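Local coordinates for bifunctional protein PutA (PDB 5UR2) that probably carries out both steps of proline oxidation to glutamate, as an FAD-dependent proline dehydrogenase joined to an NAD+-dependent L-glutamate gamma-semialdehyde dehydrogenase, at residues A27-S31 with L430-A435; K50-F54 with L420-T424; R71-Y76 with R910-N914; I144-A148 with P405-P411. All coordinates share one frame; numbering follows the deposited sequence.

Contact 1 (A27-S31 with L430-A435)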
loop_
_atom_site.group_PDB
_atom_site.type_symbol
_atom_site.label_atom_id
_atom_site.label_comp_id
_atom_site.label_asym_id
_atom_site.label_seq_id
_atom_site.Cartn_x
_atom_site.Cartn_y
_atom_site.Cartn_z
ATOM N N ALA B 27 -19.588 -2.684 -56.207
ATOM C CA ALA B 27 -19.814 -2.104 -54.892
ATOM C C ALA B 27 -18.577 -2.227 -54.015
ATOM O O ALA B 27 -17.783 -3.163 -54.146
ATOM C CB ALA B 27 -20.995 -2.778 -54.190
ATOM N N SER B 28 -18.427 -1.273 -53.104
ATOM C CA SER B 28 -17.388 -1.340 -52.086
ATOM C C SER B 28 -17.957 -1.922 -50.797
ATOM O O SER B 28 -19.088 -1.611 -50.405
ATOM C CB SER B 28 -16.786 0.043 -51.806
ATOM O OG SER B 28 -15.830 -0.013 -50.755
ATOM N N ILE B 29 -17.151 -2.758 -50.138
ATOM C CA ILE B 29 -17.476 -3.297 -48.821
ATOM C C ILE B 29 -17.758 -2.196 -47.812
ATOM O O ILE B 29 -18.408 -2.441 -46.790
ATOM C CB ILE B 29 -16.316 -4.215 -48.349
ATOM C CG1 ILE B 29 -16.841 -5.608 -48.033
ATOM C CG2 ILE B 29 -15.533 -3.621 -47.174
ATOM C CD1 ILE B 29 -17.228 -6.358 -49.269
ATOM N N PHE B 30 -17.282 -0.981 -48.070
ATOM C CA PHE B 30 -17.416 0.121 -47.134
ATOM C C PHE B 30 -18.714 0.894 -47.291
ATOM O O PHE B 30 -18.996 1.755 -46.450
ATOM C CB PHE B 30 -16.232 1.081 -47.278
ATOM C CG PHE B 30 -14.963 0.536 -46.716
ATOM C CD1 PHE B 30 -14.110 -0.222 -47.503
ATOM C CD2 PHE B 30 -14.641 0.745 -45.392
ATOM C CE1 PHE B 30 -12.943 -0.743 -46.983
ATOM C CE2 PHE B 30 -13.477 0.221 -44.867
ATOM C CZ PHE B 30 -12.627 -0.527 -45.671
ATOM N N SER B 31 -19.505 0.601 -48.330
ATOM C CA SER B 31 -20.754 1.314 -48.581
ATOM C C SER B 31 -21.658 1.273 -47.355
ATOM O O SER B 31 -22.020 0.194 -46.874
ATOM C CB SER B 31 -21.472 0.706 -49.793
ATOM N N LEU B 430 -7.280 -0.354 -47.959
ATOM C CA LEU B 430 -8.633 -0.186 -48.484
ATOM C C LEU B 430 -9.427 0.819 -47.666
ATOM O O LEU B 430 -10.196 1.613 -48.220
ATOM C CB LEU B 430 -9.363 -1.521 -48.509
ATOM C CG LEU B 430 -8.926 -2.458 -49.622
ATOM C CD1 LEU B 430 -9.538 -3.809 -49.362
ATOM C CD2 LEU B 430 -9.347 -1.909 -50.960
ATOM N N ARG B 431 -9.286 0.780 -46.340
ATOM C CA ARG B 431 -9.953 1.787 -45.528
ATOM C C ARG B 431 -9.455 3.188 -45.870
ATOM O O ARG B 431 -10.254 4.123 -46.008
ATOM C CB ARG B 431 -9.752 1.510 -44.040
ATOM C CG ARG B 431 -10.254 2.664 -43.196
ATOM C CD ARG B 431 -9.930 2.509 -41.741
ATOM N NE ARG B 431 -10.123 3.772 -41.035
ATOM C CZ ARG B 431 -10.215 3.890 -39.712
ATOM N NH1 ARG B 431 -10.138 2.815 -38.937
ATOM N NH2 ARG B 431 -10.384 5.087 -39.162
ATOM N N GLY B 432 -8.141 3.349 -46.045
ATOM C CA GLY B 432 -7.619 4.664 -46.371
ATOM C C GLY B 432 -8.193 5.216 -47.662
ATOM O O GLY B 432 -8.464 6.418 -47.770
ATOM N N LYS B 433 -8.399 4.340 -48.654
ATOM C CA LYS B 433 -8.942 4.738 -49.952
ATOM C C LYS B 433 -10.449 5.001 -49.899
ATOM O O LYS B 433 -10.921 6.035 -50.384
ATOM C CB LYS B 433 -8.623 3.665 -50.998
ATOM C CG LYS B 433 -9.510 3.732 -52.219
ATOM C CD LYS B 433 -9.182 4.881 -53.125
ATOM C CE LYS B 433 -10.113 4.860 -54.323
ATOM N NZ LYS B 433 -10.083 6.191 -55.018
ATOM N N PHE B 434 -11.225 4.059 -49.361
ATOM C CA PHE B 434 -12.679 4.080 -49.472
ATOM C C PHE B 434 -13.369 4.658 -48.247
ATOM O O PHE B 434 -14.592 4.837 -48.268
ATOM C CB PHE B 434 -13.203 2.661 -49.738
ATOM C CG PHE B 434 -12.856 2.134 -51.103
ATOM C CD1 PHE B 434 -13.500 2.614 -52.234
ATOM C CD2 PHE B 434 -11.836 1.219 -51.268
ATOM C CE1 PHE B 434 -13.170 2.144 -53.494
ATOM C CE2 PHE B 434 -11.499 0.744 -52.540
ATOM C CZ PHE B 434 -12.165 1.206 -53.646
ATOM N N ALA B 435 -12.638 4.977 -47.209
ATOM C CA ALA B 435 -13.291 5.482 -46.012
ATOM C C ALA B 435 -12.644 6.752 -45.493
ATOM O O ALA B 435 -13.361 7.685 -45.122
ATOM C CB ALA B 435 -13.308 4.408 -44.905
#

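Contact 2 (K50-F54 with L420-T424). With P5F (N-propargylglycine-modified flavin adenine dinucleotide), chain F.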
loop_
_atom_site.group_PDB
_atom_site.type_symbol
_atom_site.label_atom_id
_atom_site.label_comp_id
_atom_site.label_asym_id
_atom_site.label_seq_id
_atom_site.Cartn_x
_atom_site.Cartn_y
_atom_site.Cartn_z
ATOM N N LYS B 50 -17.223 -1.018 -31.312
ATOM C CA LYS B 50 -16.467 -1.983 -32.103
ATOM C C LYS B 50 -16.290 -3.287 -31.335
ATOM O O LYS B 50 -16.538 -4.375 -31.869
ATOM C CB LYS B 50 -15.105 -1.395 -32.484
ATOM C CG LYS B 50 -14.190 -2.387 -33.203
ATOM C CD LYS B 50 -12.866 -1.742 -33.622
ATOM C CE LYS B 50 -11.921 -2.756 -34.236
ATOM N NZ LYS B 50 -10.633 -2.150 -34.674
ATOM N N THR B 51 -15.889 -3.186 -30.064
ATOM C CA THR B 51 -15.706 -4.366 -29.228
ATOM C C THR B 51 -17.009 -5.138 -29.077
ATOM O O THR B 51 -17.053 -6.355 -29.287
ATOM C CB THR B 51 -15.178 -3.950 -27.857
ATOM O OG1 THR B 51 -13.836 -3.464 -27.977
ATOM C CG2 THR B 51 -15.245 -5.128 -26.851
ATOM N N ASN B 52 -18.092 -4.441 -28.721
ATOM C CA ASN B 52 -19.350 -5.133 -28.470
ATOM C C ASN B 52 -19.943 -5.722 -29.747
ATOM O O ASN B 52 -20.487 -6.832 -29.726
ATOM C CB ASN B 52 -20.347 -4.189 -27.800
ATOM C CG ASN B 52 -19.944 -3.831 -26.383
ATOM O OD1 ASN B 52 -19.158 -4.536 -25.747
ATOM N ND2 ASN B 52 -20.487 -2.733 -25.874
ATOM N N MET B 53 -19.861 -5.003 -30.867
ATOM C CA MET B 53 -20.463 -5.531 -32.087
ATOM C C MET B 53 -19.700 -6.754 -32.580
ATOM O O MET B 53 -20.313 -7.733 -33.024
ATOM C CB MET B 53 -20.561 -4.448 -33.164
ATOM C CG MET B 53 -21.169 -4.938 -34.492
ATOM S SD MET B 53 -22.848 -5.649 -34.400
ATOM C CE MET B 53 -23.799 -4.238 -33.841
ATOM N N PHE B 54 -18.364 -6.724 -32.509
ATOM C CA PHE B 54 -17.588 -7.871 -32.980
ATOM C C PHE B 54 -17.752 -9.083 -32.060
ATOM O O PHE B 54 -17.779 -10.224 -32.536
ATOM C CB PHE B 54 -16.101 -7.514 -33.096
ATOM C CG PHE B 54 -15.774 -6.534 -34.200
ATOM C CD1 PHE B 54 -16.771 -5.899 -34.928
ATOM C CD2 PHE B 54 -14.449 -6.275 -34.530
ATOM C CE1 PHE B 54 -16.453 -5.000 -35.940
ATOM C CE2 PHE B 54 -14.125 -5.381 -35.550
ATOM C CZ PHE B 54 -15.121 -4.745 -36.251
ATOM N N LEU B 420 -13.950 -8.197 -40.655
ATOM C CA LEU B 420 -14.306 -6.944 -39.991
ATOM C C LEU B 420 -13.094 -6.302 -39.327
ATOM O O LEU B 420 -12.914 -5.080 -39.395
ATOM C CB LEU B 420 -15.417 -7.172 -38.962
ATOM C CG LEU B 420 -16.858 -7.253 -39.467
ATOM C CD1 LEU B 420 -17.743 -7.818 -38.378
ATOM C CD2 LEU B 420 -17.364 -5.864 -39.879
ATOM N N LEU B 421 -12.253 -7.104 -38.679
ATOM C CA LEU B 421 -11.069 -6.553 -38.029
ATOM C C LEU B 421 -10.123 -5.921 -39.042
ATOM O O LEU B 421 -9.696 -4.775 -38.870
ATOM C CB LEU B 421 -10.346 -7.645 -37.245
ATOM C CG LEU B 421 -11.066 -8.004 -35.945
ATOM C CD1 LEU B 421 -10.450 -9.244 -35.331
ATOM C CD2 LEU B 421 -11.018 -6.830 -34.988
ATOM N N GLU B 422 -9.821 -6.635 -40.131
ATOM C CA GLU B 422 -8.908 -6.097 -41.136
ATOM C C GLU B 422 -9.464 -4.829 -41.786
ATOM O O GLU B 422 -8.749 -3.832 -41.951
ATOM C CB GLU B 422 -8.627 -7.151 -42.205
ATOM C CG GLU B 422 -7.524 -6.736 -43.148
ATOM C CD GLU B 422 -6.209 -6.495 -42.419
ATOM O OE1 GLU B 422 -5.736 -5.329 -42.416
ATOM O OE2 GLU B 422 -5.685 -7.464 -41.807
ATOM N N ASN B 423 -10.743 -4.850 -42.162
ATOM C CA ASN B 423 -11.305 -3.742 -42.919
ATOM C C ASN B 423 -11.471 -2.486 -42.071
ATOM O O ASN B 423 -11.482 -1.379 -42.618
ATOM C CB ASN B 423 -12.645 -4.157 -43.525
ATOM C CG ASN B 423 -12.497 -5.223 -44.584
ATOM O OD1 ASN B 423 -11.416 -5.420 -45.133
ATOM N ND2 ASN B 423 -13.583 -5.927 -44.869
ATOM N N THR B 424 -11.601 -2.619 -40.752
ATOM C CA THR B 424 -11.700 -1.452 -39.875
ATOM C C THR B 424 -10.363 -1.048 -39.273
ATOM O O THR B 424 -10.325 -0.130 -38.446
ATOM C CB THR B 424 -12.685 -1.702 -38.724
ATOM O OG1 THR B 424 -12.206 -2.791 -37.909
ATOM C CG2 THR B 424 -14.072 -2.001 -39.274
HETATM P PA P5F F . -2.846 -3.871 -46.751
HETATM O O1A P5F F . -1.942 -3.178 -47.825
HETATM O O2A P5F F . -3.812 -3.047 -46.055
HETATM O O5B P5F F . -2.107 -4.471 -45.586
HETATM C C5B P5F F . -2.682 -4.818 -44.332
HETATM C C4B P5F F . -1.687 -5.707 -43.572
HETATM O O4B P5F F . -0.576 -5.006 -43.067
HETATM C C3B P5F F . -2.218 -6.454 -42.382
HETATM O O3B P5F F . -2.951 -7.563 -42.734
HETATM C C2B P5F F . -0.985 -6.803 -41.650
HETATM O O2B P5F F . -0.414 -7.927 -42.226
HETATM C C1B P5F F . -0.108 -5.629 -41.903
HETATM N N9A P5F F . -0.109 -4.648 -40.848
HETATM C C8A P5F F . -1.193 -3.954 -40.328
HETATM N N7A P5F F . -0.750 -3.122 -39.377
HETATM C C5A P5F F . 0.636 -3.230 -39.252
HETATM C C6A P5F F . 1.605 -2.646 -38.440
HETATM N N6A P5F F . 1.244 -1.657 -37.464
HETATM N N1A P5F F . 2.900 -2.999 -38.557
HETATM C C2A P5F F . 3.290 -3.920 -39.464
HETATM N N3A P5F F . 2.361 -4.532 -40.254
HETATM C C4A P5F F . 1.061 -4.217 -40.184
HETATM N N1 P5F F . -2.456 -14.341 -44.160
HETATM C C2 P5F F . -1.622 -15.269 -43.434
HETATM O O2 P5F F . -0.910 -14.796 -42.355
HETATM N N3 P5F F . -1.526 -16.642 -43.829
HETATM C C4 P5F F . -2.243 -17.158 -44.937
HETATM O O4 P5F F . -2.103 -18.512 -45.268
HETATM C C4X P5F F . -3.132 -16.183 -45.699
HETATM N N5 P5F F . -4.018 -16.630 -46.771
HETATM C C5X P5F F . -4.479 -15.585 -47.706
HETATM C C6 P5F F . -4.899 -15.959 -49.092
HETATM C C7 P5F F . -5.259 -14.948 -50.018
HETATM C C7M P5F F . -5.680 -15.340 -51.418
HETATM C C8 P5F F . -5.221 -13.572 -49.640
HETATM C C8M P5F F . -5.592 -12.471 -50.600
HETATM C C9 P5F F . -4.822 -13.209 -48.332
HETATM C C9A P5F F . -4.446 -14.266 -47.350
HETATM N N10 P5F F . -4.012 -13.886 -46.003
HETATM C C10 P5F F . -3.208 -14.841 -45.294
HETATM C "C1'" P5F F . -4.206 -12.523 -45.449
HETATM C "C2'" P5F F . -3.116 -11.548 -45.895
HETATM O "O2'" P5F F . -1.930 -11.917 -45.301
HETATM C "C3'" P5F F . -3.400 -10.077 -45.583
HETATM O "O3'" P5F F . -3.490 -9.929 -44.216
HETATM C "C4'" P5F F . -4.680 -9.524 -46.192
HETATM O "O4'" P5F F . -4.919 -10.235 -47.358
HETATM C "C5'" P5F F . -4.711 -7.997 -46.394
HETATM O "O5'" P5F F . -3.486 -7.453 -46.845
HETATM P P P5F F . -3.330 -6.293 -47.968
HETATM O O1P P5F F . -2.010 -6.275 -48.830
HETATM O O2P P5F F . -4.701 -6.452 -48.726
HETATM O O3P P5F F . -3.794 -4.943 -47.157
HETATM C C21 P5F F . -5.592 -18.011 -45.202
HETATM C C22 P5F F . -4.777 -17.389 -46.081
HETATM C C23 P5F F . -5.075 -19.136 -44.288
#

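Contact 3 (R71-Y76 with R910-N914)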
loop_
_atom_site.group_PDB
_atom_site.type_symbol
_atom_site.label_atom_id
_atom_site.label_comp_id
_atom_site.label_asym_id
_atom_site.label_seq_id
_atom_site.Cartn_x
_atom_site.Cartn_y
_atom_site.Cartn_z
ATOM N N ARG B 71 -31.606 -11.654 -25.294
ATOM C CA ARG B 71 -30.865 -11.413 -24.059
ATOM C C ARG B 71 -29.438 -10.947 -24.351
ATOM O O ARG B 71 -28.964 -9.963 -23.770
ATOM C CB ARG B 71 -30.854 -12.674 -23.189
ATOM C CG ARG B 71 -30.105 -12.467 -21.873
ATOM C CD ARG B 71 -30.160 -13.668 -20.928
ATOM N NE ARG B 71 -29.460 -14.862 -21.407
ATOM C CZ ARG B 71 -28.156 -15.098 -21.245
ATOM N NH1 ARG B 71 -27.374 -14.213 -20.637
ATOM N NH2 ARG B 71 -27.630 -16.223 -21.697
ATOM N N HIS B 72 -28.738 -11.634 -25.261
ATOM C CA HIS B 72 -27.374 -11.212 -25.580
ATOM C C HIS B 72 -27.363 -9.819 -26.187
ATOM O O HIS B 72 -26.472 -9.010 -25.896
ATOM C CB HIS B 72 -26.704 -12.209 -26.531
ATOM C CG HIS B 72 -26.208 -13.448 -25.854
ATOM N ND1 HIS B 72 -27.038 -14.486 -25.502
ATOM C CD2 HIS B 72 -24.966 -13.809 -25.454
ATOM C CE1 HIS B 72 -26.329 -15.443 -24.933
ATOM N NE2 HIS B 72 -25.068 -15.057 -24.892
ATOM N N LEU B 73 -28.358 -9.519 -27.024
ATOM C CA LEU B 73 -28.438 -8.202 -27.641
ATOM C C LEU B 73 -28.551 -7.111 -26.582
ATOM O O LEU B 73 -27.780 -6.141 -26.589
ATOM C CB LEU B 73 -29.620 -8.167 -28.609
ATOM C CG LEU B 73 -29.558 -7.146 -29.742
ATOM C CD1 LEU B 73 -28.329 -7.375 -30.577
ATOM C CD2 LEU B 73 -30.801 -7.252 -30.602
ATOM N N LYS B 74 -29.488 -7.275 -25.638
ATOM C CA LYS B 74 -29.655 -6.287 -24.577
ATOM C C LYS B 74 -28.371 -6.127 -23.772
ATOM O O LYS B 74 -27.964 -5.004 -23.451
ATOM C CB LYS B 74 -30.822 -6.688 -23.668
ATOM N N GLU B 75 -27.702 -7.242 -23.458
ATOM C CA GLU B 75 -26.500 -7.175 -22.632
ATOM C C GLU B 75 -25.346 -6.510 -23.368
ATOM O O GLU B 75 -24.559 -5.774 -22.760
ATOM C CB GLU B 75 -26.092 -8.573 -22.179
ATOM C CG GLU B 75 -27.119 -9.256 -21.293
ATOM C CD GLU B 75 -26.668 -10.640 -20.893
ATOM O OE1 GLU B 75 -25.443 -10.900 -20.949
ATOM O OE2 GLU B 75 -27.528 -11.470 -20.538
ATOM N N TYR B 76 -25.211 -6.767 -24.671
ATOM C CA TYR B 76 -24.095 -6.178 -25.405
ATOM C C TYR B 76 -24.356 -4.719 -25.764
ATOM O O TYR B 76 -23.402 -3.943 -25.889
ATOM C CB TYR B 76 -23.794 -6.982 -26.674
ATOM C CG TYR B 76 -22.871 -8.178 -26.478
ATOM C CD1 TYR B 76 -21.515 -8.001 -26.259
ATOM C CD2 TYR B 76 -23.356 -9.478 -26.528
ATOM C CE1 TYR B 76 -20.660 -9.090 -26.080
ATOM C CE2 TYR B 76 -22.509 -10.575 -26.356
ATOM C CZ TYR B 76 -21.161 -10.369 -26.132
ATOM O OH TYR B 76 -20.306 -11.433 -25.965
ATOM N N ARG B 910 -19.856 -16.040 -22.988
ATOM C CA ARG B 910 -19.845 -14.861 -23.836
ATOM C C ARG B 910 -21.092 -14.023 -23.601
ATOM O O ARG B 910 -21.566 -13.321 -24.491
ATOM C CB ARG B 910 -19.663 -15.259 -25.299
ATOM C CG ARG B 910 -18.237 -15.775 -25.512
ATOM C CD ARG B 910 -17.958 -16.206 -26.920
ATOM N NE ARG B 910 -18.666 -17.429 -27.261
ATOM C CZ ARG B 910 -18.637 -17.982 -28.469
ATOM N NH1 ARG B 910 -17.927 -17.407 -29.434
ATOM N NH2 ARG B 910 -19.318 -19.097 -28.715
ATOM N N SER B 911 -21.598 -14.085 -22.372
ATOM C CA SER B 911 -22.664 -13.242 -21.881
ATOM C C SER B 911 -22.092 -12.245 -20.890
ATOM O O SER B 911 -21.608 -12.650 -19.818
ATOM C CB SER B 911 -23.754 -14.075 -21.210
ATOM O OG SER B 911 -24.538 -13.259 -20.357
ATOM N N PRO B 912 -22.133 -10.950 -21.196
ATOM C CA PRO B 912 -21.659 -9.955 -20.215
ATOM C C PRO B 912 -22.349 -10.046 -18.860
ATOM O O PRO B 912 -21.681 -9.913 -17.829
ATOM C CB PRO B 912 -21.945 -8.623 -20.920
ATOM C CG PRO B 912 -21.848 -8.973 -22.407
ATOM C CD PRO B 912 -22.443 -10.356 -22.508
ATOM N N ALA B 913 -23.663 -10.279 -18.824
ATOM C CA ALA B 913 -24.363 -10.311 -17.538
ATOM C C ALA B 913 -24.028 -11.571 -16.750
ATOM O O ALA B 913 -23.930 -11.532 -15.520
ATOM C CB ALA B 913 -25.878 -10.206 -17.750
ATOM N N ASN B 914 -23.884 -12.703 -17.437
ATOM C CA ASN B 914 -23.457 -13.924 -16.763
ATOM C C ASN B 914 -22.031 -13.782 -16.245
ATOM O O ASN B 914 -21.720 -14.227 -15.133
ATOM C CB ASN B 914 -23.578 -15.116 -17.721
ATOM C CG ASN B 914 -25.023 -15.545 -17.943
ATOM O OD1 ASN B 914 -25.949 -14.941 -17.398
ATOM N ND2 ASN B 914 -25.225 -16.585 -18.758
#

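Contact 4 (I144-A148 with P405-P411)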
loop_
_atom_site.group_PDB
_atom_site.type_symbol
_atom_site.label_atom_id
_atom_site.label_comp_id
_atom_site.label_asym_id
_atom_site.label_seq_id
_atom_site.Cartn_x
_atom_site.Cartn_y
_atom_site.Cartn_z
ATOM N N ILE B 144 -11.267 -25.241 -46.619
ATOM C CA ILE B 144 -12.325 -25.721 -45.736
ATOM C C ILE B 144 -12.152 -25.077 -44.366
ATOM O O ILE B 144 -11.221 -25.405 -43.627
ATOM C CB ILE B 144 -12.315 -27.249 -45.634
ATOM C CG1 ILE B 144 -12.442 -27.848 -47.033
ATOM C CG2 ILE B 144 -13.466 -27.732 -44.758
ATOM C CD1 ILE B 144 -12.223 -29.336 -47.087
ATOM N N LEU B 145 -13.075 -24.187 -44.014
ATOM C CA LEU B 145 -13.098 -23.594 -42.684
ATOM C C LEU B 145 -13.455 -24.646 -41.644
ATOM O O LEU B 145 -14.192 -25.601 -41.915
ATOM C CB LEU B 145 -14.124 -22.472 -42.614
ATOM C CG LEU B 145 -13.945 -21.339 -43.607
ATOM C CD1 LEU B 145 -15.249 -20.581 -43.762
ATOM C CD2 LEU B 145 -12.834 -20.435 -43.115
ATOM N N GLY B 146 -12.893 -24.484 -40.452
ATOM C CA GLY B 146 -13.228 -25.377 -39.359
ATOM C C GLY B 146 -12.893 -24.731 -38.037
ATOM O O GLY B 146 -12.187 -23.723 -37.973
ATOM N N GLU B 147 -13.422 -25.324 -36.968
ATOM C CA GLU B 147 -12.999 -24.921 -35.638
ATOM C C GLU B 147 -11.618 -25.510 -35.365
ATOM O O GLU B 147 -11.034 -26.209 -36.200
ATOM C CB GLU B 147 -14.012 -25.357 -34.586
ATOM C CG GLU B 147 -15.421 -25.485 -35.108
ATOM C CD GLU B 147 -16.451 -25.575 -34.000
ATOM O OE1 GLU B 147 -16.105 -25.289 -32.833
ATOM O OE2 GLU B 147 -17.602 -25.958 -34.297
ATOM N N ALA B 148 -11.072 -25.205 -34.193
ATOM C CA ALA B 148 -9.762 -25.725 -33.840
ATOM C C ALA B 148 -9.782 -27.248 -33.826
ATOM O O ALA B 148 -10.769 -27.870 -33.419
ATOM C CB ALA B 148 -9.330 -25.192 -32.473
ATOM N N PRO B 405 -13.409 -19.549 -49.326
ATOM C CA PRO B 405 -13.715 -20.289 -48.101
ATOM C C PRO B 405 -15.014 -21.056 -48.255
ATOM O O PRO B 405 -15.976 -20.580 -48.867
ATOM C CB PRO B 405 -13.839 -19.195 -47.034
ATOM C CG PRO B 405 -13.352 -17.923 -47.694
ATOM C CD PRO B 405 -13.612 -18.107 -49.158
ATOM N N VAL B 406 -15.025 -22.249 -47.670
ATOM C CA VAL B 406 -16.174 -23.142 -47.611
ATOM C C VAL B 406 -16.308 -23.591 -46.165
ATOM O O VAL B 406 -15.315 -24.003 -45.557
ATOM C CB VAL B 406 -15.976 -24.366 -48.526
ATOM C CG1 VAL B 406 -17.178 -25.269 -48.477
ATOM C CG2 VAL B 406 -15.679 -23.939 -49.957
ATOM N N GLY B 407 -17.512 -23.527 -45.607
ATOM C CA GLY B 407 -17.661 -24.038 -44.257
ATOM C C GLY B 407 -18.947 -23.622 -43.575
ATOM O O GLY B 407 -19.744 -22.834 -44.093
ATOM N N GLU B 408 -19.113 -24.177 -42.376
ATOM C CA GLU B 408 -20.322 -24.050 -41.579
ATOM C C GLU B 408 -20.401 -22.674 -40.917
ATOM O O GLU B 408 -19.434 -21.905 -40.890
ATOM C CB GLU B 408 -20.382 -25.158 -40.525
ATOM C CG GLU B 408 -20.498 -26.576 -41.099
ATOM C CD GLU B 408 -21.905 -26.946 -41.559
ATOM O OE1 GLU B 408 -22.822 -26.092 -41.496
ATOM O OE2 GLU B 408 -22.083 -28.099 -42.009
ATOM N N LEU B 409 -21.582 -22.384 -40.363
ATOM C CA LEU B 409 -21.884 -21.054 -39.844
ATOM C C LEU B 409 -20.920 -20.633 -38.738
ATOM O O LEU B 409 -20.552 -19.458 -38.648
ATOM C CB LEU B 409 -23.331 -21.012 -39.348
ATOM N N ILE B 410 -20.537 -21.560 -37.861
ATOM C CA ILE B 410 -19.715 -21.220 -36.702
ATOM C C ILE B 410 -18.293 -20.832 -37.105
ATOM O O ILE B 410 -17.867 -19.724 -36.754
ATOM C CB ILE B 410 -19.734 -22.347 -35.656
ATOM C CG1 ILE B 410 -21.072 -22.355 -34.922
ATOM C CG2 ILE B 410 -18.588 -22.197 -34.684
ATOM C CD1 ILE B 410 -21.003 -23.014 -33.590
ATOM N N PRO B 411 -17.515 -21.650 -37.828
ATOM C CA PRO B 411 -16.235 -21.112 -38.340
ATOM C C PRO B 411 -16.430 -19.964 -39.324
ATOM O O PRO B 411 -15.564 -19.082 -39.429
ATOM C CB PRO B 411 -15.564 -22.327 -39.000
ATOM C CG PRO B 411 -16.247 -23.529 -38.387
ATOM C CD PRO B 411 -17.665 -23.085 -38.144
HETATM O O HOH W 1 -16.702 -26.154 -41.756
#

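Contact 1 (A27-S31 with L430-A435)
F30 reaches from the type I turn S28-S31 onto the last turn of helix 429-434. Its CB leaves with CG anti to the carbonyl carbon (chi1 -73°), which aims the ring at the helix. From there CG and CD1 run past F434 CB, with F30 CD1 at 3.8 Å from it, while on the other ortho side F30 CD2 lies 3.9 Å from A435 CB. Further out, F30 CE1 meets L430 CB at 4.0 Å and also passes the L430 carbonyl; the tip, F30 CZ, comes within 3.5 Å of R431 CA. S28 adds a second touch, its OG resting over one face of the F434 ring, 3.7 Å from F434 CG. That hydroxyl is held by an ST turn, accepting from F30 N over 3.2 Å with an N-H...O angle of 168°. M40 of helix 35-45 also touches F30. No hydrogen bond crosses between the segments, so van der Waals packing of F30 and F434 holds the contact, while R431 makes its salt bridge to D436.

Contact 2 (K50-F54 with L420-T424)
F54 lies beside L420 and K50 beside T424, with CA atoms 7.8 Å and 9.1 Å apart respectively, so one turn of helix 47-59 faces the C-terminal turn of helix 409-423. The F54 ring carries the contact. L420 CB sits over one face in a CH-pi contact, 4.0 Å from the F54 ring centroid and 26° off its normal; the opposite face has K50 CG of its own helix, displaced toward the rim. L421 CD2 meets the ring edge in plane, 3.5 Å from F54 CE2, and T424 OG1 lies at the same level farther along that edge. The side chains of K50, extended beyond CG, and T424 run antiparallel alongside each other, leaving K50 NZ 3.7 Å from T424 OG1. The threonine hydroxyl instead donates to L420 O over 2.8 Å; it and T424 N approach that oxygen from its two faces. R977 and F979 of the second subunit pack on L421 and on K50. Away from F54, E422 OE2 lies 2.9 Å from O3B, a ribose hydroxyl of the modified FAD. The arrangement is helix-on-helix packing of the N-terminal region against the helix that follows the eighth strand of the proline dehydrogenase (beta/alpha)8 barrel and borders its flavin site.

Contact 3 (R71-Y76 with R910-N914)
E75, its CG anti to the carbonyl carbon (chi1 -63°) and its chain extended beyond, thrusts its carboxylate at S911 and the start of helix 912-921; R71, bent at chi3 (67°), swings its guanidinium to the same place. E75 OE1 receives S911 OG on its syn side at 2.6 Å. A913 N reaches E75 OE1 from above the carboxylate plane at 2.8 Å. R71 NH1 bonds S911 OG in the guanidinium plane at 3.0 Å and, in a salt bridge, E75 OE2 at 2.7 Å; both bonds are bent, the former to 137°. Charge and helix dipole would probably favour the ionised carboxylate. P912 CG sits over the Y76 ring, 3.9 Å from its centroid, and the phenol bonds R910 O weakly and also R976 of the second subunit. D758 takes H72 NE2 and D756 takes N914 ND2. With S911 OG also accepting from N914 N at 3.0 Å, the site is a serine N-cap, supplemented by a glutamate from the N-terminal region, at an aldehyde dehydrogenase helix.

Contact 4 (I144-A148 with P405-P411)
I144 and V406 form a parallel beta bridge with both side chains on one face, I144 against helix 152-173 and V406 against helix 123-135, hence on the outer side of the barrel. L145 turns toward 405-411. Its side chain and P405 lie side by side and run in the same direction: CG of L145 stands anti to the carbonyl carbon (chi1 -58°), which lays the CG-CD1 branch along the proline, with L145 CD1 3.8 Å from P405 CB; Y415 of helix 409-423 touches both. L145 CB, set by the backbone, lies 3.9 Å from P411 CB. The P411 ring continues along the backbone: P411 CG is 3.6 Å from both G146 C and E147 N, so it packs on the peptide link between them. E147 crosses P411 and I410 obliquely, its extended chain carrying OE2 to 3.9 Å from I410 CG2.

The backbones are joined by one direct bond, L145 N to V406 O, at 2.7 Å with an N-H...O angle of 157° and the donor nearly along the C=O axis. Beyond it L145 and G407 stay close, CA atoms 4.8 Å apart, and the next link is a water, which donates to L145 O at 2.6 Å and accepts from E408 N, the N-cap residue of helix 409-423. One strand bond and one water bridge thus serve backbone polar atoms where the first and eighth barrel strands meet, and L145, P405 and P411 add apolar contact.

How the contacts relate
From the N terminus, the chain first commits residues 27-31 to contact 1, which closes at 430-435. Residues 50-54 follow and pair with 420-424, so contact 2 lies wholly within that span; R431 and F30 touch T424 and N423, linking the two. Contact 3 starts at 71-76 but waits until 910-914, and therefore crosses both contacts 1 and 2. N52 and Y76 touch, joining it to contact 2. Contact 4 is the innermost, lying within the spans of the other three, and it shares helix 409-423 with contact 2. Contacts 1 and 2 tie the N-terminal region to the proline dehydrogenase barrel, contact 3 ties it to the aldehyde dehydrogenase part, and contact 4 seals the barrel itself.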